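Local coordinates for malate dehydrogenase (PDB 3FI9), which probably catalyses the NAD-dependent interconversion of malate and oxaloacetate, at residues F126-A129 with D130-G133; S140-P144 with S145-T149; T148-A151 with G152-S155; D315-A319 with M320-P324. One frame throughout, in Å; residues are numbered along the deposited sequence.

Interaction 1 (F126-A129 with D130-G133); sequences FNPA and DITG
In the loop that contributes to the predicted NAD and substrate site, the chain leaving strand 121-124 turns into helix 129-140, and Thr132 in the first turn of that helix reaches back to Phe126. The hydroxyl OG1 of Thr132 donates to the backbone O of Phe126 at 2.7 Å, arriving almost in line with the carbonyl (163° at the oxygen). On the other branch, the methyl CG2 of Thr132 packs obliquely against the Phe126 ring, 3.4 Å from CE1. Thr132 chi1 of 57° sets OG1 between its own N and carbonyl carbon and leaves CG2 for the ring.

Pro128, which follows a cis peptide bond, is the N-cap. Its O takes two bonds, a nearly straight one from Thr132 N at 2.9 Å and a more bent one from Ile131 N, while its ring carbon CG lies 4.0 Å from Ile131 CB. Asn127 OD1 accepts from Ala129 N at 2.8 Å in an Asx turn, using a lone pair in the amide plane. Asn127 is predicted to bind substrate and lies close to His182; the bond from Ala129 N limits the rotation of its amide and is consistent with OD1 being the oxygen and ND2 the donor.

Interaction 2 (S140-P144 with S145-T149); sequences SGLKP and SQVTT
Between Lys143 and Gln146 the chain makes a tight turn, closed by a hydrogen bond of 3.0 Å from Gln146 N to Lys143 O, with the donor well above the carbonyl plane. The side chain of Gln146 then folds back over the start of this turn. Its CG stands beside the backbone N (chi1 -61°) and the chain runs extended from there, bringing OE1 to Lys143, where it takes two bonds. Lys143 N donates to Gln146 OE1 at 2.8 Å, only slightly tilted from the amide plane. Lys143 NZ reaches Gln146 OE1 at 2.6 Å, from almost directly above that plane. To get there the lysine bends at chi3 and chi4, curling its ammonium group back toward its own backbone. Gln146 NE2 is occupied as well, donating to Lys120 O just ahead of the neighbouring strand 121-124, so both ends of the amide are held and its rotation is fixed.

This is the loop of the Rossmann-type domain that returns the chain from helix 129-140 to strand 147-150. At the helix end, Ser140 OG accepts from Leu142 N at 3.0 Å in an ST turn, and Gly141 follows with positive phi. Leu142 crosses Gln146 at about a right angle, its CB 3.5 Å from Gln146 OE1, and sends CD1 to within 4.2 Å of Val147 CG2. Val147 in turn packs on Leu137 of the helix. Where the strand begins, a water bridges two carbonyls, donating to Pro144 O at 2.6 Å and to Val147 O at 2.5 Å.

Interaction 3 (T148-A151 with G152-S155); sequences TTLA and GLDS
Leu150 and Ala151 lie where strand 147-150 gives way to helix 153-166, and Leu150 meets Gly152 and Leu153 at the start of the following segment. This strand-to-helix step links the Rossmann-type NAD-binding half of the protein with the C-terminal alpha/beta half. At Leu150 the side chain swings forward: CG lies opposite the backbone N across the CA-CB bond (chi1 170°), and the two methyls then divide the work. Leu150 CD1 comes to 4.1 Å from Gly152 N, whereas Leu150 CD2 approaches Leu153 CD1 at a loose 4.4 Å. Leu150 also packs on Pro240, Val243 and Ser244 of helix 238-251 and on Ile125, a residue of the predicted NAD site. Leu153 packs on His56 of the second subunit.

Ala151 has its side chain against Ala276 of strand 273-277 and contributes its carbonyl to the contact. One water donates to Ala151 O at 2.6 Å and is also hydrogen-bonded to Ser155 OG, again at 2.6 Å. A second accepts from Asp154 N at 3.2 Å and makes a weak bond to Ala151 O. Asp154 itself directs OD2 to Gly183 N, with its side chain close to His182, the predicted proton acceptor. With no direct hydrogen bond across the step, Ala151 O is tied to Asp154 N and Ser155 OG by way of water, the Asp154 link being the weaker.

Interaction 4 (D315-A319 with M320-P324); sequences DEVIA and MGIIP
Val317 and Ile318 meet Ile323 across a Schellman motif that ends helix 297-319, with Gly321 as the residue of positive phi. Backbone bonds close the motif. Gly321 N donates to Ile318 O at 2.8 Å, from well above the carbonyl plane, and Ile322 N donates to Val317 O at 3.2 Å, nearly in line with that carbonyl (170°). Val317 O receives a further, weak bond from Ile323 N, and Met320 N makes another weak one back to Glu316 O. A CA-H...O contact from Ile318 to Ile323 O adds to these, and a water donates to both Ile318 O and Ile323 O, joining the last turn to the departing chain.

The apolar contacts centre on Val317 and Ile318. Ile323 branches between them: its CG1 arm with CD1 goes to Val317, while Ile323 CG2 lies 3.5 Å from Ile318 CG1, the two isoleucine side chains crossing at about a right angle. Ile322 CB rests 3.8 Å from Val317 CG1, and Met320, with an extended side chain, brings SD to 4.3 Å from Val317 CG2. Outside the turn, helix 129-140 receives Ile323 on Val135 and Ile138, while Leu98 of helix 94-115 packs on Glu316 and Met320. The packing is tightest at Val317 CG1, placed opposite the backbone N by chi1 of -179°, which sits 3.4 Å from Ile323 CG1 and 3.5 Å from Ile323 CD1.

Interactions 1, 2 and 3 follow one another along the chain, from the start of helix 129-140, round its far end, and along strand 147-150 into helix 153-166. Interactions 2 and 3 share Thr148 and Thr149, with centres about 16 Å apart. Thr149 also ties the strand to interaction 1, its CG2 lying 3.5 Å from Ala129 O. Interaction 4 joins from the C-terminal helix, where Val317 CG2 is 4.0 Å from Ile131 CG2 of interaction 1, but it does not touch the other two. Interactions 1 and 3 both border the predicted catalytic site: the side chains of Asn127 and Asp154 each come within about 4 Å of that of His182.

Interaction 1 (F126-A129 with D130-G133)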
loop_
_atom_site.group_PDB
_atom_site.type_symbol
_atom_site.label_atom_id
_atom_site.label_comp_id
_atom_site.label_asym_id
_atom_site.label_seq_id
_atom_site.Cartn_x
_atom_site.Cartn_y
_atom_site.Cartn_z
ATOM N N PHE A 126 -3.747 -9.547 15.339
ATOM C CA PHE A 126 -5.143 -9.879 15.475
ATOM C C PHE A 126 -5.613 -9.841 16.941
ATOM O O PHE A 126 -4.871 -10.148 17.883
ATOM C CB PHE A 126 -5.513 -11.176 14.731
ATOM C CG PHE A 126 -4.794 -12.424 15.222
ATOM C CD1 PHE A 126 -5.346 -13.218 16.228
ATOM C CD2 PHE A 126 -3.616 -12.832 14.636
ATOM C CE1 PHE A 126 -4.701 -14.397 16.641
ATOM C CE2 PHE A 126 -2.959 -14.008 15.047
ATOM C CZ PHE A 126 -3.503 -14.782 16.071
ATOM N N ASN A 127 -6.835 -9.380 17.130
ATOM C CA ASN A 127 -7.327 -9.141 18.475
ATOM C C ASN A 127 -7.963 -10.369 19.107
ATOM O O ASN A 127 -8.355 -11.292 18.403
ATOM C CB ASN A 127 -8.281 -7.952 18.480
ATOM C CG ASN A 127 -7.548 -6.648 18.708
ATOM O OD1 ASN A 127 -6.605 -6.583 19.505
ATOM N ND2 ASN A 127 -7.937 -5.623 17.994
ATOM N N PRO A 128 -8.059 -10.379 20.443
ATOM C CA PRO A 128 -7.569 -9.309 21.324
ATOM C C PRO A 128 -6.057 -9.456 21.539
ATOM O O PRO A 128 -5.624 -10.459 22.106
ATOM C CB PRO A 128 -8.343 -9.556 22.623
ATOM C CG PRO A 128 -8.629 -11.033 22.615
ATOM C CD PRO A 128 -8.794 -11.437 21.182
ATOM N N ALA A 129 -5.259 -8.487 21.070
ATOM C CA ALA A 129 -3.787 -8.665 21.016
ATOM C C ALA A 129 -3.068 -8.929 22.339
ATOM O O ALA A 129 -2.041 -9.615 22.355
ATOM C CB ALA A 129 -3.095 -7.501 20.213
ATOM N N ASP A 130 -3.612 -8.446 23.462
ATOM C CA ASP A 130 -3.040 -8.820 24.775
ATOM C C ASP A 130 -3.084 -10.328 25.024
ATOM O O ASP A 130 -2.235 -10.870 25.718
ATOM C CB ASP A 130 -3.726 -8.114 25.964
ATOM C CG ASP A 130 -5.242 -8.198 25.897
ATOM O OD1 ASP A 130 -5.802 -7.702 24.896
ATOM O OD2 ASP A 130 -5.875 -8.732 26.852
ATOM N N ILE A 131 -4.101 -10.990 24.500
ATOM C CA ILE A 131 -4.251 -12.424 24.710
ATOM C C ILE A 131 -3.508 -13.121 23.610
ATOM O O ILE A 131 -2.677 -13.983 23.872
ATOM C CB ILE A 131 -5.710 -12.886 24.678
ATOM C CG1 ILE A 131 -6.472 -12.436 25.936
ATOM C CG2 ILE A 131 -5.791 -14.435 24.530
ATOM C CD1 ILE A 131 -5.860 -12.887 27.248
ATOM N N THR A 132 -3.784 -12.740 22.362
ATOM C CA THR A 132 -3.184 -13.454 21.224
ATOM C C THR A 132 -1.674 -13.382 21.224
ATOM O O THR A 132 -0.965 -14.374 20.960
ATOM C CB THR A 132 -3.748 -12.951 19.876
ATOM O OG1 THR A 132 -3.535 -11.528 19.756
ATOM C CG2 THR A 132 -5.244 -13.228 19.813
ATOM N N GLY A 133 -1.153 -12.191 21.495
ATOM C CA GLY A 133 0.259 -12.061 21.617
ATOM C C GLY A 133 0.825 -12.892 22.765
ATOM O O GLY A 133 1.906 -13.492 22.617
#

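Interaction 2 (S140-P144 with S145-T149)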
loop_
_atom_site.group_PDB
_atom_site.type_symbol
_atom_site.label_atom_id
_atom_site.label_comp_id
_atom_site.label_asym_id
_atom_site.label_seq_id
_atom_site.Cartn_x
_atom_site.Cartn_y
_atom_site.Cartn_z
ATOM N N SER A 140 5.086 -20.615 21.542
ATOM C CA SER A 140 6.134 -20.568 20.523
ATOM C C SER A 140 7.480 -21.020 21.087
ATOM O O SER A 140 8.391 -21.365 20.329
ATOM C CB SER A 140 6.311 -19.129 20.021
ATOM O OG SER A 140 6.982 -18.318 21.012
ATOM N N GLY A 141 7.637 -20.934 22.406
ATOM C CA GLY A 141 8.929 -21.233 23.057
ATOM C C GLY A 141 9.961 -20.128 22.932
ATOM O O GLY A 141 11.114 -20.306 23.359
ATOM N N LEU A 142 9.577 -18.985 22.343
ATOM C CA LEU A 142 10.544 -17.913 22.112
ATOM C C LEU A 142 10.768 -17.128 23.410
ATOM O O LEU A 142 9.993 -17.284 24.345
ATOM C CB LEU A 142 10.112 -16.980 20.954
ATOM C CG LEU A 142 9.876 -17.639 19.557
ATOM C CD1 LEU A 142 9.281 -16.661 18.578
ATOM C CD2 LEU A 142 11.165 -18.257 18.951
ATOM N N LYS A 143 11.847 -16.336 23.473
ATOM C CA LYS A 143 12.065 -15.365 24.560
ATOM C C LYS A 143 11.067 -14.182 24.512
ATOM O O LYS A 143 10.519 -13.860 23.447
ATOM C CB LYS A 143 13.479 -14.811 24.457
ATOM C CG LYS A 143 14.547 -15.908 24.709
ATOM C CD LYS A 143 15.941 -15.333 24.630
ATOM C CE LYS A 143 16.147 -14.615 23.321
ATOM N NZ LYS A 143 15.809 -15.494 22.161
ATOM N N PRO A 144 10.826 -13.527 25.661
ATOM C CA PRO A 144 9.908 -12.362 25.639
ATOM C C PRO A 144 10.355 -11.254 24.684
ATOM O O PRO A 144 9.510 -10.561 24.108
ATOM C CB PRO A 144 9.943 -11.869 27.088
ATOM C CG PRO A 144 10.119 -13.123 27.883
ATOM C CD PRO A 144 11.035 -14.032 27.035
ATOM N N SER A 145 11.671 -11.081 24.505
ATOM C CA SER A 145 12.148 -10.068 23.599
ATOM C C SER A 145 11.821 -10.338 22.113
ATOM O O SER A 145 12.023 -9.479 21.259
ATOM C CB SER A 145 13.656 -9.963 23.733
ATOM O OG SER A 145 14.191 -11.186 23.248
ATOM N N GLN A 146 11.284 -11.510 21.805
ATOM C CA GLN A 146 11.100 -11.885 20.414
ATOM C C GLN A 146 9.677 -11.734 19.911
ATOM O O GLN A 146 9.402 -12.052 18.759
ATOM C CB GLN A 146 11.563 -13.338 20.225
ATOM C CG GLN A 146 13.085 -13.568 20.568
ATOM C CD GLN A 146 13.479 -14.992 20.316
ATOM O OE1 GLN A 146 13.364 -15.826 21.206
ATOM N NE2 GLN A 146 13.880 -15.306 19.070
ATOM N N VAL A 147 8.742 -11.346 20.773
ATOM C CA VAL A 147 7.335 -11.234 20.344
ATOM C C VAL A 147 6.744 -9.890 20.715
ATOM O O VAL A 147 6.859 -9.489 21.861
ATOM C CB VAL A 147 6.445 -12.353 20.956
ATOM C CG1 VAL A 147 4.956 -12.248 20.467
ATOM C CG2 VAL A 147 7.020 -13.727 20.599
ATOM N N THR A 148 6.120 -9.200 19.750
ATOM C CA THR A 148 5.410 -7.933 20.007
ATOM C C THR A 148 4.024 -7.970 19.370
ATOM O O THR A 148 3.724 -8.840 18.542
ATOM C CB THR A 148 6.142 -6.716 19.410
ATOM O OG1 THR A 148 6.546 -7.013 18.060
ATOM C CG2 THR A 148 7.395 -6.395 20.236
ATOM N N THR A 149 3.161 -7.035 19.773
ATOM C CA THR A 149 1.896 -6.846 19.108
ATOM C C THR A 149 1.779 -5.401 18.620
ATOM O O THR A 149 2.384 -4.512 19.182
ATOM C CB THR A 149 0.684 -7.136 20.062
ATOM O OG1 THR A 149 0.724 -6.240 21.182
ATOM C CG2 THR A 149 0.788 -8.582 20.648
HETATM O O HOH W 1 7.076 -9.645 24.385
#

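Interaction 3 (T148-A151 with G152-S155)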
loop_
_atom_site.group_PDB
_atom_site.type_symbol
_atom_site.label_atom_id
_atom_site.label_comp_id
_atom_site.label_asym_id
_atom_site.label_seq_id
_atom_site.Cartn_x
_atom_site.Cartn_y
_atom_site.Cartn_z
ATOM N N THR A 148 6.120 -9.200 19.750
ATOM C CA THR A 148 5.410 -7.933 20.007
ATOM C C THR A 148 4.024 -7.970 19.370
ATOM O O THR A 148 3.724 -8.840 18.542
ATOM C CB THR A 148 6.142 -6.716 19.410
ATOM O OG1 THR A 148 6.546 -7.013 18.060
ATOM C CG2 THR A 148 7.395 -6.395 20.236
ATOM N N THR A 149 3.161 -7.035 19.773
ATOM C CA THR A 149 1.896 -6.846 19.108
ATOM C C THR A 149 1.779 -5.401 18.620
ATOM O O THR A 149 2.384 -4.512 19.182
ATOM C CB THR A 149 0.684 -7.136 20.062
ATOM O OG1 THR A 149 0.724 -6.240 21.182
ATOM C CG2 THR A 149 0.788 -8.582 20.648
ATOM N N LEU A 150 1.012 -5.192 17.553
ATOM C CA LEU A 150 0.616 -3.864 17.113
ATOM C C LEU A 150 -0.229 -3.199 18.219
ATOM O O LEU A 150 -1.285 -3.726 18.602
ATOM C CB LEU A 150 -0.265 -3.991 15.867
ATOM C CG LEU A 150 -0.946 -2.699 15.432
ATOM C CD1 LEU A 150 0.173 -1.716 15.007
ATOM C CD2 LEU A 150 -2.009 -2.934 14.308
ATOM N N ALA A 151 0.237 -2.055 18.710
ATOM C CA ALA A 151 -0.416 -1.318 19.754
ATOM C C ALA A 151 -0.285 0.191 19.557
ATOM O O ALA A 151 -0.684 0.947 20.447
ATOM C CB ALA A 151 0.156 -1.718 21.127
ATOM N N GLY A 152 0.272 0.628 18.418
ATOM C CA GLY A 152 0.647 2.063 18.234
ATOM C C GLY A 152 -0.495 2.936 17.676
ATOM O O GLY A 152 -0.424 4.180 17.679
ATOM N N LEU A 153 -1.526 2.294 17.134
ATOM C CA LEU A 153 -2.621 3.055 16.482
ATOM C C LEU A 153 -3.352 3.972 17.447
ATOM O O LEU A 153 -3.855 5.002 17.020
ATOM C CB LEU A 153 -3.633 2.160 15.730
ATOM C CG LEU A 153 -3.121 1.377 14.498
ATOM C CD1 LEU A 153 -4.296 0.770 13.679
ATOM C CD2 LEU A 153 -2.241 2.224 13.551
ATOM N N ASP A 154 -3.438 3.610 18.721
ATOM C CA ASP A 154 -4.094 4.515 19.681
ATOM C C ASP A 154 -3.258 5.810 19.771
ATOM O O ASP A 154 -3.808 6.915 19.858
ATOM C CB ASP A 154 -4.246 3.861 21.085
ATOM C CG ASP A 154 -5.509 2.951 21.201
ATOM O OD1 ASP A 154 -6.354 2.915 20.284
ATOM O OD2 ASP A 154 -5.652 2.248 22.224
ATOM N N SER A 155 -1.934 5.659 19.722
ATOM C CA SER A 155 -1.043 6.814 19.789
ATOM C C SER A 155 -1.050 7.697 18.514
ATOM O O SER A 155 -1.015 8.929 18.610
ATOM C CB SER A 155 0.377 6.375 20.155
ATOM O OG SER A 155 0.433 5.810 21.469
HETATM O O HOH W 2 -0.554 3.396 21.431
HETATM O O HOH W 3 -3.809 0.579 19.568
#

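Interaction 4 (D315-A319 with M320-P324)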
loop_
_atom_site.group_PDB
_atom_site.type_symbol
_atom_site.label_atom_id
_atom_site.label_comp_id
_atom_site.label_asym_id
_atom_site.label_seq_id
_atom_site.Cartn_x
_atom_site.Cartn_y
_atom_site.Cartn_z
ATOM N N ASP A 315 -6.955 -14.369 32.816
ATOM C CA ASP A 315 -7.418 -15.446 33.696
ATOM C C ASP A 315 -8.591 -16.259 33.093
ATOM O O ASP A 315 -8.676 -17.473 33.304
ATOM C CB ASP A 315 -7.776 -14.908 35.090
ATOM C CG ASP A 315 -6.564 -14.401 35.869
ATOM O OD1 ASP A 315 -5.388 -14.794 35.586
ATOM O OD2 ASP A 315 -6.806 -13.599 36.802
ATOM N N GLU A 316 -9.473 -15.618 32.333
ATOM C CA GLU A 316 -10.446 -16.355 31.528
ATOM C C GLU A 316 -9.793 -17.400 30.623
ATOM O O GLU A 316 -10.230 -18.553 30.549
ATOM C CB GLU A 316 -11.246 -15.423 30.619
ATOM C CG GLU A 316 -12.478 -14.798 31.218
ATOM C CD GLU A 316 -13.338 -14.128 30.165
ATOM O OE1 GLU A 316 -13.481 -12.895 30.250
ATOM O OE2 GLU A 316 -13.875 -14.832 29.264
ATOM N N VAL A 317 -8.758 -16.984 29.895
ATOM C CA VAL A 317 -8.101 -17.883 28.965
ATOM C C VAL A 317 -7.278 -18.981 29.671
ATOM O O VAL A 317 -7.070 -20.077 29.122
ATOM C CB VAL A 317 -7.301 -17.060 27.917
ATOM C CG1 VAL A 317 -6.584 -17.987 26.880
ATOM C CG2 VAL A 317 -8.264 -16.085 27.199
ATOM N N ILE A 318 -6.774 -18.689 30.865
ATOM C CA ILE A 318 -6.204 -19.749 31.712
ATOM C C ILE A 318 -7.327 -20.734 32.045
ATOM O O ILE A 318 -7.133 -21.953 32.016
ATOM C CB ILE A 318 -5.520 -19.153 33.012
ATOM C CG1 ILE A 318 -4.295 -18.316 32.638
ATOM C CG2 ILE A 318 -5.072 -20.250 34.033
ATOM C CD1 ILE A 318 -3.758 -17.428 33.794
ATOM N N ALA A 319 -8.515 -20.218 32.341
ATOM C CA ALA A 319 -9.635 -21.092 32.777
ATOM C C ALA A 319 -10.112 -22.019 31.656
ATOM O O ALA A 319 -10.654 -23.110 31.909
ATOM C CB ALA A 319 -10.794 -20.251 33.320
ATOM N N MET A 320 -9.907 -21.583 30.418
ATOM C CA MET A 320 -10.280 -22.358 29.248
ATOM C C MET A 320 -9.205 -23.448 29.083
ATOM O O MET A 320 -9.301 -24.292 28.227
ATOM C CB MET A 320 -10.307 -21.480 27.994
ATOM C CG MET A 320 -11.463 -20.434 27.828
ATOM S SD MET A 320 -11.134 -19.254 26.429
ATOM C CE MET A 320 -12.457 -18.076 26.641
ATOM N N GLY A 321 -8.167 -23.415 29.898
ATOM C CA GLY A 321 -7.053 -24.383 29.739
ATOM C C GLY A 321 -6.060 -24.144 28.582
ATOM O O GLY A 321 -5.261 -25.038 28.232
ATOM N N ILE A 322 -6.083 -22.945 27.996
ATOM C CA ILE A 322 -5.278 -22.667 26.815
ATOM C C ILE A 322 -3.930 -22.071 27.233
ATOM O O ILE A 322 -2.841 -22.486 26.794
ATOM C CB ILE A 322 -5.988 -21.654 25.885
ATOM C CG1 ILE A 322 -7.184 -22.302 25.181
ATOM C CG2 ILE A 322 -4.936 -21.084 24.847
ATOM C CD1 ILE A 322 -8.130 -21.302 24.447
ATOM N N ILE A 323 -4.023 -21.090 28.125
ATOM C CA ILE A 323 -2.852 -20.542 28.770
ATOM C C ILE A 323 -2.639 -21.395 30.043
ATOM O O ILE A 323 -3.588 -21.639 30.797
ATOM C CB ILE A 323 -3.126 -19.054 29.114
ATOM C CG1 ILE A 323 -3.353 -18.228 27.834
ATOM C CG2 ILE A 323 -2.012 -18.443 29.963
ATOM C CD1 ILE A 323 -3.584 -16.703 28.118
ATOM N N PRO A 324 -1.407 -21.860 30.287
ATOM C CA PRO A 324 -1.175 -22.658 31.497
ATOM C C PRO A 324 -1.296 -21.813 32.755
ATOM O O PRO A 324 -1.216 -20.575 32.676
ATOM C CB PRO A 324 0.279 -23.121 31.350
ATOM C CG PRO A 324 0.682 -22.775 29.940
ATOM C CD PRO A 324 -0.156 -21.583 29.562
HETATM O O HOH W 4 -4.883 -23.649 32.256
#